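Local coordinates for protein succinylglutamate desuccinylase (Chromobacterium violaceum, PDB 1YW4) that probably hydrolyses N-succinylglutamate to succinate and glutamate, the last step of arginine degradation by the AST pathway, as a zinc-dependent enzyme, at residues A301-P313 with L319-P331. Sequence-based numbering, arbitrary orientation.
Sequences ATGGEERILFPNP and LRAGIVVEPARLP
Ile323 CD1 meets the Phe310 ring obliquely at CD1, 3.9 Å away, while Leu309 CG covers one face of that ring, offset toward its rim. On the guanidinium of Arg320, Ile323 CG2 lies over one face; Gly322 N is at the edge in plane, and Phe310 O stands near that plane. Ile323 holds CG1 between its backbone N and carbonyl carbon (chi1 58°), which lays its chain alongside Leu309 and presses CG1 tightly on Leu309 CB at 3.5 Å. Leu309 CD2 then reaches Val325 CG1 at 3.8 Å, so Leu309, Ile323 and Val325 make an apolar patch on the face they share with Arg307, whose CB lies against Val325 CG2. Beneath them runs an antiparallel ladder: Leu309–Ile323 and Arg307–Val325 are hydrogen-bonded pairs, with Val325 N to Arg307 O (2.9 Å) nearly straight at 166°, and Ile308–Val324 is the non-hydrogen-bonded pair between. At Ala321, where the strand turns a corner, Asn312 N donates to Ala321 O (2.8 Å) from above the carbonyl plane. Gly322 has phi 153°, backbone angles suited to glycine, and packs against Pro311 CA. The two segments make a beta hairpin of the barrel-sandwich hybrid domain, with Phe310 about 6 Å, side chain to side chain, from the predicted active-site Glu214. Strand 283-284 flanks 307-309, strand 257-265 flanks 320-328, and Leu189 of strand 187-190 packs on Leu309 and Val325.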
loop_
_atom_site.group_PDB
_atom_site.type_symbol
_atom_site.label_atom_id
_atom_site.label_comp_id
_atom_site.label_asym_id
_atom_site.label_seq_id
_atom_site.Cartn_x
_atom_site.Cartn_y
_atom_site.Cartn_z
ATOM N N ALA A 301 8.695 3.915 6.765
ATOM C CA ALA A 301 9.853 4.781 6.965
ATOM C C ALA A 301 10.781 4.774 5.750
ATOM O O ALA A 301 10.847 5.752 5.002
ATOM C CB ALA A 301 10.619 4.347 8.209
ATOM N N THR A 302 11.496 3.669 5.559
ATOM C CA THR A 302 12.422 3.541 4.439
ATOM C C THR A 302 12.579 2.081 4.020
ATOM O O THR A 302 12.533 1.180 4.855
ATOM C CB THR A 302 13.812 4.118 4.807
ATOM O OG1 THR A 302 14.712 3.961 3.702
ATOM C CG2 THR A 302 14.378 3.403 6.028
ATOM N N GLY A 303 12.758 1.856 2.723
ATOM C CA GLY A 303 12.917 0.502 2.226
ATOM C C GLY A 303 13.372 0.456 0.779
ATOM O O GLY A 303 13.264 -0.573 0.114
ATOM N N GLY A 304 13.891 1.576 0.287
ATOM C CA GLY A 304 14.347 1.626 -1.089
ATOM C C GLY A 304 13.204 1.568 -2.085
ATOM O O GLY A 304 13.417 1.343 -3.280
ATOM N N GLU A 305 11.987 1.768 -1.597
ATOM C CA GLU A 305 10.806 1.743 -2.453
ATOM C C GLU A 305 10.189 3.130 -2.635
ATOM O O GLU A 305 9.488 3.382 -3.614
ATOM C CB GLU A 305 9.753 0.794 -1.867
ATOM C CG GLU A 305 10.070 -0.688 -2.036
ATOM C CD GLU A 305 9.933 -1.149 -3.474
ATOM O OE1 GLU A 305 10.690 -0.649 -4.338
ATOM O OE2 GLU A 305 9.062 -2.008 -3.742
ATOM N N GLU A 306 10.456 4.027 -1.691
ATOM C CA GLU A 306 9.901 5.368 -1.760
ATOM C C GLU A 306 10.572 6.250 -2.818
ATOM O O GLU A 306 11.703 6.004 -3.226
ATOM C CB GLU A 306 9.985 6.049 -0.392
ATOM C CG GLU A 306 10.199 5.107 0.781
ATOM C CD GLU A 306 11.675 4.919 1.098
ATOM O OE1 GLU A 306 12.373 4.175 0.360
ATOM O OE2 GLU A 306 12.136 5.541 2.084
ATOM N N ARG A 307 9.849 7.269 -3.270
ATOM C CA ARG A 307 10.360 8.198 -4.268
ATOM C C ARG A 307 9.880 9.594 -3.888
ATOM O O ARG A 307 8.842 9.749 -3.244
ATOM C CB ARG A 307 9.838 7.830 -5.664
ATOM C CG ARG A 307 10.211 6.428 -6.136
ATOM C CD ARG A 307 9.460 6.066 -7.410
ATOM N NE ARG A 307 9.870 4.770 -7.950
ATOM C CZ ARG A 307 10.911 4.582 -8.754
ATOM N NH1 ARG A 307 11.661 5.614 -9.123
ATOM N NH2 ARG A 307 11.207 3.358 -9.182
ATOM N N ILE A 308 10.637 10.606 -4.283
ATOM C CA ILE A 308 10.280 11.982 -3.976
ATOM C C ILE A 308 9.427 12.515 -5.129
ATOM O O ILE A 308 9.659 12.181 -6.294
ATOM C CB ILE A 308 11.563 12.848 -3.798
ATOM C CG1 ILE A 308 11.226 14.209 -3.178
ATOM C CG2 ILE A 308 12.240 13.035 -5.137
ATOM C CD1 ILE A 308 10.525 14.120 -1.828
ATOM N N LEU A 309 8.432 13.327 -4.809
ATOM C CA LEU A 309 7.572 13.878 -5.844
ATOM C C LEU A 309 7.250 15.337 -5.537
ATOM O O LEU A 309 6.958 15.686 -4.397
ATOM C CB LEU A 309 6.286 13.054 -5.940
ATOM C CG LEU A 309 5.295 13.438 -7.040
ATOM C CD1 LEU A 309 5.972 13.345 -8.407
ATOM C CD2 LEU A 309 4.087 12.508 -6.988
ATOM N N PHE A 310 7.335 16.181 -6.561
ATOM C CA PHE A 310 7.053 17.611 -6.436
ATOM C C PHE A 310 7.812 18.315 -5.308
ATOM O O PHE A 310 7.221 19.025 -4.500
ATOM C CB PHE A 310 5.549 17.819 -6.254
ATOM C CG PHE A 310 4.726 17.224 -7.356
ATOM C CD1 PHE A 310 3.504 16.622 -7.082
ATOM C CD2 PHE A 310 5.178 17.260 -8.672
ATOM C CE1 PHE A 310 2.742 16.055 -8.103
ATOM C CE2 PHE A 310 4.429 16.699 -9.700
ATOM C CZ PHE A 310 3.206 16.092 -9.415
ATOM N N PRO A 311 9.140 18.137 -5.244
ATOM C CA PRO A 311 9.930 18.786 -4.191
ATOM C C PRO A 311 9.941 20.313 -4.337
ATOM O O PRO A 311 10.094 20.832 -5.442
ATOM C CB PRO A 311 11.315 18.183 -4.388
ATOM C CG PRO A 311 11.377 18.016 -5.876
ATOM C CD PRO A 311 10.015 17.412 -6.183
ATOM N N ASN A 312 9.784 21.024 -3.225
ATOM C CA ASN A 312 9.785 22.484 -3.251
ATOM C C ASN A 312 10.233 23.022 -1.895
ATOM O O ASN A 312 9.411 23.456 -1.084
ATOM C CB ASN A 312 8.385 23.022 -3.572
ATOM C CG ASN A 312 8.397 24.494 -3.965
ATOM O OD1 ASN A 312 9.154 25.292 -3.410
ATOM N ND2 ASN A 312 7.548 24.859 -4.921
ATOM N N PRO A 313 11.547 23.000 -1.633
ATOM C CA PRO A 313 12.122 23.480 -0.374
ATOM C C PRO A 313 12.107 25.004 -0.212
ATOM O O PRO A 313 12.492 25.526 0.834
ATOM C CB PRO A 313 13.537 22.922 -0.418
ATOM C CG PRO A 313 13.863 23.014 -1.870
ATOM C CD PRO A 313 12.603 22.488 -2.527
ATOM N N LEU A 319 3.983 24.665 5.816
ATOM C CA LEU A 319 3.387 23.713 4.889
ATOM C C LEU A 319 4.419 22.654 4.520
ATOM O O LEU A 319 5.470 22.551 5.153
ATOM C CB LEU A 319 2.942 24.439 3.621
ATOM C CG LEU A 319 2.121 25.715 3.804
ATOM C CD1 LEU A 319 2.151 26.509 2.510
ATOM C CD2 LEU A 319 0.694 25.378 4.214
ATOM N N ARG A 320 4.115 21.880 3.483
ATOM C CA ARG A 320 5.008 20.828 3.027
ATOM C C ARG A 320 5.893 21.319 1.886
ATOM O O ARG A 320 5.511 22.215 1.133
ATOM C CB ARG A 320 4.203 19.609 2.563
ATOM C CG ARG A 320 3.418 19.819 1.279
ATOM C CD ARG A 320 2.643 18.560 0.907
ATOM N NE ARG A 320 1.977 18.677 -0.388
ATOM C CZ ARG A 320 2.610 18.791 -1.552
ATOM N NH1 ARG A 320 3.936 18.804 -1.591
ATOM N NH2 ARG A 320 1.919 18.890 -2.681
ATOM N N ALA A 321 7.076 20.725 1.770
ATOM C CA ALA A 321 8.026 21.095 0.734
ATOM C C ALA A 321 8.327 19.901 -0.160
ATOM O O ALA A 321 9.392 19.817 -0.773
ATOM C CB ALA A 321 9.307 21.602 1.370
ATOM N N GLY A 322 7.377 18.977 -0.235
ATOM C CA GLY A 322 7.562 17.797 -1.054
ATOM C C GLY A 322 6.753 16.632 -0.528
ATOM O O GLY A 322 6.291 16.650 0.613
ATOM N N ILE A 323 6.575 15.615 -1.364
ATOM C CA ILE A 323 5.818 14.442 -0.967
ATOM C C ILE A 323 6.561 13.142 -1.266
ATOM O O ILE A 323 7.110 12.955 -2.355
ATOM C CB ILE A 323 4.440 14.395 -1.662
ATOM C CG1 ILE A 323 4.615 14.393 -3.180
ATOM C CG2 ILE A 323 3.597 15.587 -1.232
ATOM C CD1 ILE A 323 3.305 14.276 -3.945
ATOM N N VAL A 324 6.585 12.256 -0.278
ATOM C CA VAL A 324 7.228 10.963 -0.423
ATOM C C VAL A 324 6.146 9.966 -0.820
ATOM O O VAL A 324 5.162 9.777 -0.097
ATOM C CB VAL A 324 7.898 10.520 0.896
ATOM C CG1 VAL A 324 8.459 9.111 0.752
ATOM C CG2 VAL A 324 9.016 11.494 1.259
ATOM N N VAL A 325 6.314 9.353 -1.985
ATOM C CA VAL A 325 5.349 8.378 -2.471
ATOM C C VAL A 325 5.909 6.967 -2.333
ATOM O O VAL A 325 7.120 6.779 -2.217
ATOM C CB VAL A 325 4.996 8.618 -3.962
ATOM C CG1 VAL A 325 4.349 9.983 -4.136
ATOM C CG2 VAL A 325 6.254 8.512 -4.819
ATOM N N GLU A 326 5.006 5.989 -2.348
ATOM C CA GLU A 326 5.351 4.572 -2.242
ATOM C C GLU A 326 4.532 3.782 -3.258
ATOM O O GLU A 326 3.469 4.223 -3.692
ATOM C CB GLU A 326 5.030 4.054 -0.839
ATOM C CG GLU A 326 3.560 4.202 -0.475
ATOM C CD GLU A 326 3.227 3.632 0.886
ATOM O OE1 GLU A 326 2.041 3.678 1.256
ATOM O OE2 GLU A 326 4.144 3.145 1.578
ATOM N N PRO A 327 5.015 2.594 -3.641
ATOM C CA PRO A 327 4.317 1.742 -4.609
ATOM C C PRO A 327 2.870 1.486 -4.187
ATOM O O PRO A 327 2.573 1.359 -2.999
ATOM C CB PRO A 327 5.153 0.460 -4.604
ATOM C CG PRO A 327 6.544 0.964 -4.312
ATOM C CD PRO A 327 6.287 1.979 -3.217
ATOM N N ALA A 328 1.975 1.425 -5.164
ATOM C CA ALA A 328 0.566 1.179 -4.894
ATOM C C ALA A 328 0.118 -0.026 -5.704
ATOM O O ALA A 328 0.412 -0.130 -6.893
ATOM C CB ALA A 328 -0.273 2.404 -5.260
ATOM N N ARG A 329 -0.588 -0.938 -5.049
ATOM C CA ARG A 329 -1.069 -2.142 -5.708
ATOM C C ARG A 329 -2.588 -2.107 -5.804
ATOM O O ARG A 329 -3.261 -1.637 -4.889
ATOM C CB ARG A 329 -0.627 -3.380 -4.916
ATOM C CG ARG A 329 0.885 -3.502 -4.701
ATOM C CD ARG A 329 1.632 -3.770 -6.001
ATOM N NE ARG A 329 1.245 -5.036 -6.623
ATOM C CZ ARG A 329 1.512 -6.239 -6.120
ATOM N NH1 ARG A 329 2.170 -6.360 -4.976
ATOM N NH2 ARG A 329 1.115 -7.329 -6.763
ATOM N N LEU A 330 -3.122 -2.586 -6.923
ATOM C CA LEU A 330 -4.567 -2.640 -7.124
ATOM C C LEU A 330 -5.098 -3.890 -6.418
ATOM O O LEU A 330 -4.336 -4.808 -6.120
ATOM C CB LEU A 330 -4.891 -2.718 -8.620
ATOM C CG LEU A 330 -4.702 -1.448 -9.457
ATOM C CD1 LEU A 330 -4.813 -1.785 -10.936
ATOM C CD2 LEU A 330 -5.749 -0.410 -9.056
ATOM N N PRO A 331 -6.411 -3.939 -6.137
ATOM C CA PRO A 331 -7.003 -5.103 -5.464
ATOM C C PRO A 331 -6.853 -6.374 -6.299
ATOM O O PRO A 331 -6.763 -7.479 -5.763
ATOM C CB PRO A 331 -8.463 -4.691 -5.280
ATOM C CG PRO A 331 -8.710 -3.807 -6.461
ATOM C CD PRO A 331 -7.451 -2.959 -6.496
#